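Local coordinates for putative isomerase YbhH (Escherichia coli, PDB 6OTV), which is a member of the PrpF family and probably acts as an isomerase, although its substrate and reaction are not established, at residues A[169-174]-A[191-196]; A[185-190]-A[228-233]; A[197-202]-A[247-252]; A[251-256]-A[266-271]; A[274-279]-A[310-315]. All blocks are in the same frame, centred on the assembly; numbering follows the deposited sequence.

Contact 1: A[169-174]-A[191-196]. With EDO (1,2-ethanediol), chain M.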
# COMPACT_ATOMS: atom_id res chain seq x y z
N THR A 169 -12.77 -1.55 -7.44
CA THR A 169 -12.97 -1.98 -6.06
C THR A 169 -13.83 -3.23 -5.96
O THR A 169 -13.62 -4.05 -5.06
CB THR A 169 -13.60 -0.84 -5.25
OG1 THR A 169 -14.64 -0.23 -6.02
CG2 THR A 169 -12.55 0.20 -4.88
N LYS A 170 -14.80 -3.39 -6.86
CA LYS A 170 -15.66 -4.56 -6.85
C LYS A 170 -15.48 -5.45 -8.07
O LYS A 170 -15.82 -6.64 -8.01
CB LYS A 170 -17.14 -4.14 -6.76
CG LYS A 170 -18.11 -5.26 -6.43
CD LYS A 170 -18.10 -5.61 -4.95
CE LYS A 170 -19.19 -6.63 -4.62
NZ LYS A 170 -19.31 -6.86 -3.16
N THR A 171 -14.93 -4.92 -9.16
CA THR A 171 -14.75 -5.67 -10.40
C THR A 171 -13.30 -6.07 -10.64
O THR A 171 -13.03 -7.23 -10.99
CB THR A 171 -15.25 -4.84 -11.59
OG1 THR A 171 -16.68 -4.74 -11.54
CG2 THR A 171 -14.83 -5.49 -12.90
N GLY A 172 -12.36 -5.15 -10.47
CA GLY A 172 -11.00 -5.34 -10.89
C GLY A 172 -10.64 -4.60 -12.16
O GLY A 172 -9.47 -4.63 -12.56
N LYS A 173 -11.61 -3.96 -12.80
CA LYS A 173 -11.38 -3.13 -13.97
C LYS A 173 -12.05 -1.78 -13.76
O LYS A 173 -13.09 -1.68 -13.10
CB LYS A 173 -11.91 -3.78 -15.26
CG LYS A 173 -11.20 -5.06 -15.66
CD LYS A 173 -11.69 -5.55 -17.02
CE LYS A 173 -10.95 -6.81 -17.46
NZ LYS A 173 -11.35 -7.24 -18.83
N VAL A 174 -11.44 -0.73 -14.32
CA VAL A 174 -12.05 0.59 -14.27
C VAL A 174 -13.34 0.60 -15.08
O VAL A 174 -14.36 1.14 -14.63
CB VAL A 174 -11.06 1.66 -14.76
CG1 VAL A 174 -11.76 3.01 -14.90
CG2 VAL A 174 -9.88 1.76 -13.80
N CYS A 191 -20.24 2.93 -17.58
CA CYS A 191 -20.05 2.02 -16.47
C CYS A 191 -18.60 2.10 -16.01
O CYS A 191 -17.69 1.77 -16.77
CB CYS A 191 -20.42 0.59 -16.86
SG CYS A 191 -22.14 0.40 -17.38
N ILE A 192 -18.39 2.55 -14.77
CA ILE A 192 -17.05 2.75 -14.24
C ILE A 192 -17.02 2.26 -12.80
O ILE A 192 -18.00 2.37 -12.06
CB ILE A 192 -16.61 4.22 -14.35
CG1 ILE A 192 -15.14 4.39 -13.97
CG2 ILE A 192 -17.49 5.12 -13.50
CD1 ILE A 192 -14.60 5.79 -14.20
N ASP A 193 -15.88 1.69 -12.41
CA ASP A 193 -15.66 1.14 -11.07
C ASP A 193 -14.45 1.87 -10.48
O ASP A 193 -13.31 1.43 -10.62
CB ASP A 193 -15.43 -0.37 -11.14
CG ASP A 193 -15.40 -1.03 -9.77
OD1 ASP A 193 -15.68 -0.35 -8.76
OD2 ASP A 193 -15.11 -2.24 -9.71
N MET A 194 -14.72 3.01 -9.83
CA MET A 194 -13.69 3.81 -9.16
C MET A 194 -14.20 4.12 -7.76
O MET A 194 -15.09 4.97 -7.60
CB MET A 194 -13.38 5.09 -9.94
CG MET A 194 -12.25 4.96 -10.94
SD MET A 194 -10.63 4.72 -10.16
CE MET A 194 -10.45 6.27 -9.28
N ALA A 195 -13.65 3.43 -6.76
CA ALA A 195 -14.07 3.52 -5.36
C ALA A 195 -15.50 3.02 -5.16
O ALA A 195 -15.88 2.65 -4.04
CB ALA A 195 -13.93 4.96 -4.84
N MET A 196 -16.29 2.98 -6.22
CA MET A 196 -17.67 2.52 -6.18
C MET A 196 -18.11 2.19 -7.60
O MET A 196 -17.87 2.98 -8.52
CB MET A 196 -18.58 3.58 -5.57
CG MET A 196 -20.06 3.23 -5.58
SD MET A 196 -20.48 1.85 -4.50
CE MET A 196 -20.07 2.54 -2.90
C1 EDO M . -9.54 -0.95 -17.97
O1 EDO M . -10.93 -1.00 -17.62
C2 EDO M . -8.72 -0.47 -16.78
O2 EDO M . -8.94 -1.34 -15.66
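D193, the last residue of strand 187-193, reaches with its carboxylate into the loop 169-174, and both of its oxygens are held there. The hydroxyl OG1 of T169 donates to D193 OD1 over 2.9 Å, arriving on the syn side and 27° out of the carboxylate plane. The second oxygen serves two backbone amides: K170 N donates to D193 OD2 at 3.1 Å on the syn lone pair, and T171 N lies 2.7 Å from the same D193 OD2, almost in line with its C-O bond. With CG anti to the backbone N (chi1 -171°), the acid is carried off the strand to where the chain turns. One strand-end side chain thus ties down three successive residues, T169, K170 and T171, of the irregular connection between strands 158-163 and 182-184, and these three donors probably offset the charge of the buried carboxylate.

The main chains meet at V174, whose O accepts from D193 N at 2.7 Å; a CA-H...O contact from I192 CA reaches the same oxygen. Apolar packing is modest. V174 CG1 lies 3.8 Å from I192 CG1, the two side chains running side by side in the same direction. V174 N, for its part, donates to O2 of a 1,2-ethanediol, probably from the crystallisation liquor, at 2.9 Å; F175 N also bonds the diol.

Contact 2: A[185-190]-A[228-233]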
# COMPACT_ATOMS: atom_id res chain seq x y z
N ASP A 185 -31.40 0.76 -23.30
CA ASP A 185 -32.67 1.44 -23.57
C ASP A 185 -32.45 2.72 -24.35
O ASP A 185 -33.09 3.75 -24.10
CB ASP A 185 -33.43 1.71 -22.27
CG ASP A 185 -33.56 0.48 -21.39
OD1 ASP A 185 -33.11 -0.61 -21.82
OD2 ASP A 185 -34.11 0.59 -20.28
N ASP A 186 -31.51 2.67 -25.31
CA ASP A 186 -31.19 3.80 -26.19
C ASP A 186 -30.72 5.03 -25.41
O ASP A 186 -30.91 6.16 -25.84
CB ASP A 186 -32.38 4.16 -27.08
CG ASP A 186 -32.86 2.98 -27.91
OD1 ASP A 186 -32.00 2.21 -28.39
OD2 ASP A 186 -34.08 2.82 -28.07
N VAL A 187 -30.09 4.80 -24.26
CA VAL A 187 -29.55 5.87 -23.42
C VAL A 187 -28.05 5.67 -23.31
O VAL A 187 -27.60 4.64 -22.81
CB VAL A 187 -30.20 5.89 -22.02
CG1 VAL A 187 -29.59 7.00 -21.17
CG2 VAL A 187 -31.71 6.05 -22.13
N PRO A 188 -27.23 6.62 -23.76
CA PRO A 188 -25.77 6.48 -23.61
C PRO A 188 -25.36 6.66 -22.16
O PRO A 188 -25.62 7.71 -21.56
CB PRO A 188 -25.21 7.60 -24.50
CG PRO A 188 -26.29 8.63 -24.52
CD PRO A 188 -27.60 7.87 -24.44
N VAL A 189 -24.73 5.64 -21.59
CA VAL A 189 -24.28 5.66 -20.20
C VAL A 189 -22.81 5.27 -20.15
O VAL A 189 -22.21 4.87 -21.14
CB VAL A 189 -25.12 4.73 -19.29
CG1 VAL A 189 -26.60 5.06 -19.41
CG2 VAL A 189 -24.85 3.27 -19.63
N THR A 190 -22.23 5.40 -18.95
CA THR A 190 -20.86 4.99 -18.70
C THR A 190 -20.81 4.12 -17.45
O THR A 190 -21.30 4.53 -16.39
CB THR A 190 -19.93 6.19 -18.54
OG1 THR A 190 -19.65 6.76 -19.83
CG2 THR A 190 -18.61 5.77 -17.89
N GLU A 228 -34.11 1.80 -12.91
CA GLU A 228 -33.88 0.41 -12.55
C GLU A 228 -33.63 -0.46 -13.78
O GLU A 228 -32.77 -1.35 -13.75
CB GLU A 228 -35.07 -0.14 -11.75
CG GLU A 228 -34.98 0.14 -10.26
CD GLU A 228 -33.85 -0.63 -9.60
OE1 GLU A 228 -33.49 -1.72 -10.11
OE2 GLU A 228 -33.33 -0.15 -8.57
N SER A 229 -34.36 -0.22 -14.86
CA SER A 229 -34.14 -0.97 -16.10
C SER A 229 -32.70 -0.85 -16.56
O SER A 229 -32.10 -1.83 -17.03
CB SER A 229 -35.10 -0.48 -17.19
OG SER A 229 -34.75 -1.02 -18.45
N ILE A 230 -32.11 0.34 -16.43
CA ILE A 230 -30.73 0.53 -16.84
C ILE A 230 -29.77 -0.05 -15.81
O ILE A 230 -28.70 -0.56 -16.17
CB ILE A 230 -30.46 2.02 -17.10
CG1 ILE A 230 -31.51 2.60 -18.05
CG2 ILE A 230 -29.06 2.23 -17.67
CD1 ILE A 230 -31.39 4.09 -18.26
N ARG A 231 -30.12 0.01 -14.52
CA ARG A 231 -29.21 -0.47 -13.48
C ARG A 231 -29.07 -1.98 -13.52
O ARG A 231 -27.96 -2.52 -13.47
CB ARG A 231 -29.67 -0.01 -12.11
CG ARG A 231 -28.69 -0.38 -11.01
CD ARG A 231 -29.19 -0.00 -9.64
NE ARG A 231 -30.18 -0.95 -9.13
CZ ARG A 231 -29.89 -2.02 -8.41
NH1 ARG A 231 -28.63 -2.29 -8.09
NH2 ARG A 231 -30.86 -2.82 -7.99
N LEU A 232 -30.20 -2.69 -13.57
CA LEU A 232 -30.16 -4.15 -13.69
C LEU A 232 -29.40 -4.56 -14.94
O LEU A 232 -28.62 -5.53 -14.91
CB LEU A 232 -31.57 -4.72 -13.71
CG LEU A 232 -32.52 -4.34 -12.56
CD1 LEU A 232 -33.92 -4.88 -12.82
CD2 LEU A 232 -31.99 -4.85 -11.23
N GLN A 233 -29.59 -3.84 -16.04
CA GLN A 233 -28.89 -4.15 -17.28
C GLN A 233 -27.40 -3.83 -17.16
O GLN A 233 -26.56 -4.57 -17.68
CB GLN A 233 -29.52 -3.39 -18.44
CG GLN A 233 -29.75 -4.22 -19.69
CD GLN A 233 -30.59 -3.48 -20.73
OE1 GLN A 233 -31.48 -2.70 -20.38
NE2 GLN A 233 -30.30 -3.72 -22.00
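S229 on helix 221-237 donates its hydroxyl to the carboxylate of D185, the OG to OD2 distance being 2.5 Å and the proton being received on the syn lone pair of D185 OD2. This is the polar end of the contact. The serine OG is anti to its backbone N (chi1 170°), which swings it off the helix toward the aspartate, and S229 CB follows at 3.4 Å from D185 OD2. D185 is itself exposed. With D186 it makes the tight turn of a beta hairpin formed by the antiparallel strands 182-184 and 187-193, and the helix meets that turn through S229. The side chain of Q233, one helical turn after S229, also comes beside D185.

Next to this polar group, I230 presents its branches to the strand. Its CG2 meets V189 CG1 at 4.1 Å, the two side chains crossing at a slant, while I230 CD1 lies 4.3 Å from V187 CB. V187 and V189 alternate with P188 along the strand, and the two valines both direct their CB toward the helix.

On a different side of the helix E228 and R231 form a salt bridge, R231 NE to E228 OE2 at 3.3 Å. The carboxylate oxygen is reached from above its plane. R231 NH2 also donates to the carbonyl of V243 in the loop after the helix.

Helix 221-237 therefore lies against one face of the strands. I230 also touches F184 of strand 182-184 and I201 of strand 197-202, so that it spans three neighbouring strands, with V187 and V189 on the middle one.

Contact 3: A[197-202]-A[247-252]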
# COMPACT_ATOMS: atom_id res chain seq x y z
N PRO A 197 -18.72 1.02 -7.83
CA PRO A 197 -19.32 0.75 -9.15
C PRO A 197 -20.54 1.63 -9.35
O PRO A 197 -21.49 1.58 -8.58
CB PRO A 197 -19.70 -0.73 -9.06
CG PRO A 197 -18.93 -1.28 -7.90
CD PRO A 197 -18.78 -0.14 -6.94
N VAL A 198 -20.50 2.46 -10.39
CA VAL A 198 -21.61 3.35 -10.71
C VAL A 198 -21.91 3.27 -12.20
O VAL A 198 -21.04 2.92 -13.01
CB VAL A 198 -21.33 4.82 -10.31
CG1 VAL A 198 -21.01 4.94 -8.82
CG2 VAL A 198 -20.21 5.41 -11.16
N VAL A 199 -23.15 3.59 -12.55
CA VAL A 199 -23.56 3.76 -13.94
C VAL A 199 -23.98 5.21 -14.11
O VAL A 199 -24.92 5.68 -13.45
CB VAL A 199 -24.68 2.78 -14.34
CG1 VAL A 199 -25.73 2.68 -13.24
CG2 VAL A 199 -25.31 3.20 -15.66
N ILE A 200 -23.27 5.93 -14.97
CA ILE A 200 -23.45 7.36 -15.13
C ILE A 200 -24.44 7.60 -16.26
O ILE A 200 -24.19 7.21 -17.41
CB ILE A 200 -22.11 8.06 -15.40
CG1 ILE A 200 -21.19 7.87 -14.19
CG2 ILE A 200 -22.31 9.53 -15.72
CD1 ILE A 200 -19.77 8.26 -14.44
N ILE A 201 -25.56 8.24 -15.95
CA ILE A 201 -26.67 8.43 -16.87
C ILE A 201 -26.94 9.92 -17.00
O ILE A 201 -27.14 10.59 -15.98
CB ILE A 201 -27.95 7.70 -16.41
CG1 ILE A 201 -27.63 6.25 -16.05
CG2 ILE A 201 -29.03 7.79 -17.48
CD1 ILE A 201 -28.74 5.55 -15.29
N PRO A 202 -26.96 10.48 -18.21
CA PRO A 202 -27.37 11.89 -18.36
C PRO A 202 -28.84 12.07 -17.98
O PRO A 202 -29.72 11.35 -18.46
CB PRO A 202 -27.14 12.17 -19.85
CG PRO A 202 -26.16 11.12 -20.29
CD PRO A 202 -26.47 9.91 -19.47
N VAL A 247 -26.96 -3.46 -3.66
CA VAL A 247 -26.94 -2.01 -3.61
C VAL A 247 -25.97 -1.42 -4.62
O VAL A 247 -25.72 -0.21 -4.60
CB VAL A 247 -26.62 -1.50 -2.19
CG1 VAL A 247 -27.72 -1.93 -1.22
CG2 VAL A 247 -25.27 -2.01 -1.71
N ILE A 248 -25.40 -2.24 -5.50
CA ILE A 248 -24.52 -1.76 -6.56
C ILE A 248 -25.01 -2.31 -7.89
O ILE A 248 -25.68 -3.36 -7.92
CB ILE A 248 -23.06 -2.16 -6.29
CG1 ILE A 248 -22.94 -3.68 -6.25
CG2 ILE A 248 -22.55 -1.54 -5.00
CD1 ILE A 248 -21.54 -4.21 -6.22
N PRO A 249 -24.74 -1.63 -9.03
CA PRO A 249 -24.05 -0.34 -9.10
C PRO A 249 -24.96 0.81 -8.67
O PRO A 249 -26.18 0.69 -8.80
CB PRO A 249 -23.68 -0.21 -10.57
CG PRO A 249 -24.80 -0.92 -11.26
CD PRO A 249 -25.09 -2.11 -10.38
N LYS A 250 -24.38 1.88 -8.16
CA LYS A 250 -25.17 3.05 -7.79
C LYS A 250 -25.41 3.91 -9.03
O LYS A 250 -24.44 4.42 -9.61
CB LYS A 250 -24.45 3.87 -6.73
CG LYS A 250 -24.16 3.12 -5.44
CD LYS A 250 -25.12 3.52 -4.33
CE LYS A 250 -24.62 3.03 -2.97
NZ LYS A 250 -24.34 1.56 -2.96
N PRO A 251 -26.65 4.06 -9.49
CA PRO A 251 -26.90 4.93 -10.65
C PRO A 251 -26.78 6.39 -10.28
O PRO A 251 -27.17 6.81 -9.19
CB PRO A 251 -28.33 4.56 -11.07
CG PRO A 251 -28.96 4.04 -9.82
CD PRO A 251 -27.87 3.37 -9.04
N VAL A 252 -26.20 7.17 -11.20
CA VAL A 252 -25.95 8.59 -10.98
C VAL A 252 -26.49 9.36 -12.18
O VAL A 252 -26.03 9.17 -13.31
CB VAL A 252 -24.46 8.90 -10.80
CG1 VAL A 252 -24.27 10.40 -10.62
CG2 VAL A 252 -23.89 8.13 -9.62
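Strands 197-202 and 250-252 run parallel, their axes 4.6 Å apart and 25° askew. P197 O accepts from K250 N at 2.9 Å, and V199 O from V252 N at 3.0 Å. The straightest bond closes the series: I201 N to V252 O spans 2.8 Å with an angle of 172° at the hydrogen. V199 N to K250 O, at 3.3 Å, is weak.

The side chains sort onto two faces. On one, V199 places CG1 between its backbone N and carbonyl carbon (chi1 43°), and this methyl meets P251 CB at 3.9 Å and also touches P249 CG. Farther along, I201 brings CD1 to P251 CB. On the other face V198 CB lies 4.2 Å from V252 CG2, and the V198 side chain crosses that of K250 at about a right angle. The lysine, bent at chi2 and chi4, then curls back so that K250 NZ donates to V247 O of its own segment at 2.8 Å. P249 follows a cis peptide bond just before the pairing begins; P197 packs on both P249 and I248 at this end.

V199 and P251 reach helix 221-237, while V198 and V252 touch helix 279-290, so the pair is sandwiched between two helices. Apart from the lysine, the contact is built of proline, valine and isoleucine: the main-chain bonds set the register, and apolar packing, with no polar side-chain bond across the pair, fills both faces.

Contact 4: A[251-256]-A[266-271]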
# COMPACT_ATOMS: atom_id res chain seq x y z
N PRO A 251 -26.65 4.06 -9.49
CA PRO A 251 -26.90 4.93 -10.65
C PRO A 251 -26.78 6.39 -10.28
O PRO A 251 -27.17 6.81 -9.19
CB PRO A 251 -28.33 4.56 -11.07
CG PRO A 251 -28.96 4.04 -9.82
CD PRO A 251 -27.87 3.37 -9.04
N VAL A 252 -26.20 7.17 -11.20
CA VAL A 252 -25.95 8.59 -10.98
C VAL A 252 -26.49 9.36 -12.18
O VAL A 252 -26.03 9.17 -13.31
CB VAL A 252 -24.46 8.90 -10.80
CG1 VAL A 252 -24.27 10.40 -10.62
CG2 VAL A 252 -23.89 8.13 -9.62
N LEU A 253 -27.46 10.24 -11.93
CA LEU A 253 -27.92 11.18 -12.95
C LEU A 253 -27.00 12.39 -12.96
O LEU A 253 -26.73 12.98 -11.91
CB LEU A 253 -29.36 11.60 -12.68
CG LEU A 253 -30.42 10.50 -12.68
CD1 LEU A 253 -31.81 11.11 -12.56
CD2 LEU A 253 -30.31 9.67 -13.95
N ILE A 254 -26.51 12.75 -14.14
CA ILE A 254 -25.58 13.87 -14.27
C ILE A 254 -26.17 14.94 -15.17
O ILE A 254 -26.98 14.67 -16.06
CB ILE A 254 -24.19 13.43 -14.78
CG1 ILE A 254 -24.28 12.91 -16.22
CG2 ILE A 254 -23.58 12.39 -13.86
CD1 ILE A 254 -22.94 12.85 -16.92
N SER A 255 -25.75 16.18 -14.92
CA SER A 255 -26.13 17.35 -15.69
C SER A 255 -25.08 18.41 -15.46
O SER A 255 -24.30 18.31 -14.51
CB SER A 255 -27.53 17.85 -15.28
OG SER A 255 -27.54 18.30 -13.94
N PRO A 256 -25.01 19.43 -16.32
CA PRO A 256 -23.99 20.48 -16.13
C PRO A 256 -24.15 21.17 -14.78
O PRO A 256 -25.24 21.24 -14.21
CB PRO A 256 -24.25 21.45 -17.29
CG PRO A 256 -24.94 20.62 -18.32
CD PRO A 256 -25.78 19.64 -17.56
N ARG A 266 -27.08 13.57 -9.28
CA ARG A 266 -28.13 13.04 -8.41
C ARG A 266 -27.78 11.59 -8.13
O ARG A 266 -27.83 10.75 -9.05
CB ARG A 266 -29.51 13.18 -9.04
CG ARG A 266 -30.02 14.61 -9.11
CD ARG A 266 -30.14 15.21 -7.72
NE ARG A 266 -30.62 16.60 -7.74
CZ ARG A 266 -29.82 17.67 -7.77
NH1 ARG A 266 -28.50 17.53 -7.78
NH2 ARG A 266 -30.35 18.88 -7.78
N TYR A 267 -27.43 11.28 -6.89
CA TYR A 267 -26.83 10.01 -6.51
C TYR A 267 -27.91 9.08 -5.95
O TYR A 267 -28.52 9.38 -4.92
CB TYR A 267 -25.73 10.24 -5.48
CG TYR A 267 -24.86 9.04 -5.14
CD1 TYR A 267 -23.91 8.58 -6.04
CD2 TYR A 267 -24.97 8.40 -3.92
CE1 TYR A 267 -23.11 7.49 -5.74
CE2 TYR A 267 -24.17 7.32 -3.60
CZ TYR A 267 -23.24 6.87 -4.51
OH TYR A 267 -22.44 5.79 -4.20
N PHE A 268 -28.14 7.96 -6.62
CA PHE A 268 -29.15 7.00 -6.21
C PHE A 268 -28.51 5.83 -5.47
O PHE A 268 -27.45 5.33 -5.87
CB PHE A 268 -29.97 6.52 -7.41
CG PHE A 268 -30.95 7.54 -7.91
CD1 PHE A 268 -32.25 7.55 -7.44
CD2 PHE A 268 -30.57 8.50 -8.82
CE1 PHE A 268 -33.16 8.49 -7.89
CE2 PHE A 268 -31.47 9.45 -9.28
CZ PHE A 268 -32.77 9.44 -8.81
N MET A 269 -29.17 5.37 -4.40
CA MET A 269 -28.52 4.51 -3.42
C MET A 269 -29.07 3.09 -3.29
O MET A 269 -29.11 2.56 -2.17
CB MET A 269 -28.59 5.16 -2.04
CG MET A 269 -28.21 6.63 -2.00
SD MET A 269 -28.62 7.39 -0.41
CE MET A 269 -30.40 7.29 -0.42
N PRO A 270 -29.49 2.40 -4.37
CA PRO A 270 -29.68 2.71 -5.79
C PRO A 270 -31.11 3.11 -6.12
O PRO A 270 -31.39 3.51 -7.25
CB PRO A 270 -29.31 1.38 -6.48
CG PRO A 270 -28.99 0.40 -5.38
CD PRO A 270 -29.60 0.96 -4.14
N HIS A 271 -32.01 2.99 -5.14
CA HIS A 271 -33.42 3.25 -5.36
C HIS A 271 -33.80 4.69 -5.03
O HIS A 271 -34.49 5.34 -5.82
CB HIS A 271 -34.27 2.27 -4.54
CG HIS A 271 -33.84 0.84 -4.66
ND1 HIS A 271 -33.83 0.16 -5.85
CD2 HIS A 271 -33.41 -0.04 -3.72
CE1 HIS A 271 -33.41 -1.07 -5.66
NE2 HIS A 271 -33.15 -1.22 -4.37
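F268 turns its CG anti to the carbonyl carbon (chi1 -75°) and L253 does likewise (chi1 -61°), which brings the phenyl ring beside the leucine, L253 CD1 lying 3.7 Å from F268 CE2. The same ring has the carbonyl oxygen of P251 at its edge, and that oxygen accepts from F268 N at 3.0 Å, nearly straight along the carbonyl bond. P251 CG meets F268 CB at 3.6 Å, the two side chains roughly perpendicular, and P251 CD rests on P270 CB at 3.5 Å. P270 follows a cis peptide bond in the loop after the strand.

Strands 250-255 and 263-267 form an antiparallel beta hairpin. L253 and R266 are a hydrogen-bonded pair: L253 N donates to R266 O at 2.9 Å and R266 N to L253 O at 2.7 Å, the latter in the carbonyl plane. V252 and Y267 are the adjoining non-hydrogen-bonded pair, with V252 CG2 3.6 Å from Y267 CD1 on the face away from L253. The arginine's end leads off to the carbonyl of E212.

Strand 250-255 thus has strand 197-202 on one edge and strand 263-267 on the other, while I227 and R231 of helix 221-237 pack over P251.

Contact 5: A[274-279]-A[310-315]. With PO4 (phosphate ion), chain I.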
# COMPACT_ATOMS: atom_id res chain seq x y z
N HIS A 274 -29.93 10.26 -2.97
CA HIS A 274 -29.13 10.77 -1.87
C HIS A 274 -29.37 12.27 -1.70
O HIS A 274 -29.42 13.02 -2.68
CB HIS A 274 -27.64 10.49 -2.15
CG HIS A 274 -26.77 10.47 -0.92
ND1 HIS A 274 -26.70 11.53 -0.04
CD2 HIS A 274 -25.90 9.54 -0.47
CE1 HIS A 274 -25.83 11.24 0.92
NE2 HIS A 274 -25.34 10.04 0.68
N ARG A 275 -29.54 12.70 -0.45
CA ARG A 275 -29.70 14.12 -0.15
C ARG A 275 -28.43 14.91 -0.42
O ARG A 275 -28.50 16.13 -0.62
CB ARG A 275 -30.14 14.31 1.30
CG ARG A 275 -31.39 13.53 1.67
CD ARG A 275 -32.64 14.38 1.56
NE ARG A 275 -32.94 15.09 2.80
CZ ARG A 275 -32.55 16.34 3.07
NH1 ARG A 275 -31.85 17.02 2.18
NH2 ARG A 275 -32.87 16.90 4.23
N ALA A 276 -27.27 14.26 -0.42
CA ALA A 276 -26.01 14.90 -0.76
C ALA A 276 -25.28 14.04 -1.78
O ALA A 276 -25.77 13.85 -2.90
CB ALA A 276 -25.15 15.11 0.49
N LEU A 277 -24.11 13.52 -1.41
CA LEU A 277 -23.32 12.70 -2.31
C LEU A 277 -22.29 11.92 -1.50
O LEU A 277 -21.63 12.47 -0.63
CB LEU A 277 -22.61 13.55 -3.37
CG LEU A 277 -21.59 12.83 -4.25
CD1 LEU A 277 -22.27 11.77 -5.11
CD2 LEU A 277 -20.82 13.81 -5.11
N ALA A 278 -22.17 10.63 -1.81
CA ALA A 278 -21.16 9.80 -1.15
C ALA A 278 -19.77 10.12 -1.68
O ALA A 278 -19.59 10.41 -2.87
CB ALA A 278 -21.47 8.32 -1.35
N ILE A 279 -18.78 10.08 -0.78
CA ILE A 279 -17.40 10.35 -1.18
C ILE A 279 -16.95 9.38 -2.26
O ILE A 279 -16.32 9.77 -3.24
CB ILE A 279 -16.47 10.30 0.05
CG1 ILE A 279 -16.89 11.35 1.09
CG2 ILE A 279 -15.02 10.48 -0.36
CD1 ILE A 279 -16.84 12.77 0.57
N ILE A 310 -17.84 18.83 -7.66
CA ILE A 310 -19.04 18.04 -7.95
C ILE A 310 -20.20 18.64 -7.17
O ILE A 310 -20.18 18.66 -5.93
CB ILE A 310 -18.86 16.56 -7.58
CG1 ILE A 310 -17.50 16.02 -8.02
CG2 ILE A 310 -20.00 15.73 -8.16
CD1 ILE A 310 -17.34 15.92 -9.51
N GLU A 311 -21.23 19.07 -7.89
CA GLU A 311 -22.42 19.64 -7.26
C GLU A 311 -23.45 18.55 -7.00
O GLU A 311 -23.60 17.61 -7.79
CB GLU A 311 -23.01 20.75 -8.13
CG GLU A 311 -22.05 21.92 -8.34
CD GLU A 311 -22.62 23.03 -9.20
OE1 GLU A 311 -23.72 22.87 -9.76
OE2 GLU A 311 -21.95 24.08 -9.32
N HIS A 312 -24.15 18.67 -5.88
CA HIS A 312 -25.14 17.69 -5.45
C HIS A 312 -26.27 18.45 -4.76
O HIS A 312 -26.16 19.67 -4.54
CB HIS A 312 -24.51 16.64 -4.53
CG HIS A 312 -23.87 17.20 -3.30
ND1 HIS A 312 -24.60 17.58 -2.19
CD2 HIS A 312 -22.57 17.44 -3.00
CE1 HIS A 312 -23.78 18.04 -1.26
NE2 HIS A 312 -22.54 17.96 -1.72
N PRO A 313 -27.38 17.78 -4.43
CA PRO A 313 -28.56 18.50 -3.91
C PRO A 313 -28.30 19.47 -2.76
O PRO A 313 -29.01 20.47 -2.65
CB PRO A 313 -29.49 17.37 -3.47
CG PRO A 313 -29.19 16.28 -4.41
CD PRO A 313 -27.71 16.36 -4.69
N SER A 314 -27.31 19.21 -1.90
CA SER A 314 -27.13 20.03 -0.71
C SER A 314 -25.77 20.72 -0.65
O SER A 314 -25.31 21.07 0.44
CB SER A 314 -27.35 19.19 0.55
OG SER A 314 -26.87 17.87 0.39
N GLY A 315 -25.12 20.93 -1.78
CA GLY A 315 -23.86 21.64 -1.78
C GLY A 315 -22.96 21.15 -2.90
O GLY A 315 -23.43 20.68 -3.94
P PO4 I . -20.28 9.29 2.64
O1 PO4 I . -21.63 8.64 2.49
O2 PO4 I . -20.04 9.65 4.08
O3 PO4 I . -19.20 8.35 2.15
O4 PO4 I . -20.24 10.56 1.82
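H312 packs against the chain at A276 and L277. Its CB sits 3.5 Å from A276 O and 3.8 Å from L277 CB; CG and CD2 remain close to that leucine carbon. H312 ND1 comes within 3.3 Å of A276 CA and accepts from S314 N, a bond tilted from the ring plane, while H312 CE1 reaches A276 CB at 3.7 Å. The ring is held between layers: G315 O stands above the centre of one face, with L277 N over the opposite face toward the rim.

H312 begins a type I beta turn ending at G315. From this turn S314 OG donates to R275 O at 2.6 Å, and P313 CB touches the same carbonyl. Deeper in, L277 CD2 meets I310 CG2 at 3.7 Å. At the far end I279 N donates to O4 of a phosphate, probably from the crystallisation liquor, at 3.0 Å. N95 ND2 and G94 N are also hydrogen-bonded to this ion, which sits at the N terminus of helix 279-290, where A278 is the N-cap.

The segment 274-279 therefore passes over the turn between strands 306-312 and 315-322 before entering that helix, with L277 also against Y267 of neighbouring strand 263-267.

In the fold
Contacts 3 and 4 are buried and share P251 and V252: strand 250-255 pairs parallel in one and antiparallel in the other, and both rely on backbone bonds and apolar side chains. Contacts 1 and 2, partly buried, draw on successive parts of strand 187-193, which adjoins strand 197-202 of contact 3. Each has an aspartate as its polar anchor, buried and bound to a loop in contact 1, exposed and meeting a helix in contact 2, where I230 packing on two valines joins it. R231 of contact 2 packs on P251 and P270 of contact 4. Contact 5, at the surface, touches contact 4 through Y267 and H274; without strand pairing, it depends on a histidine ring packed on main chain and a serine-to-carbonyl bond.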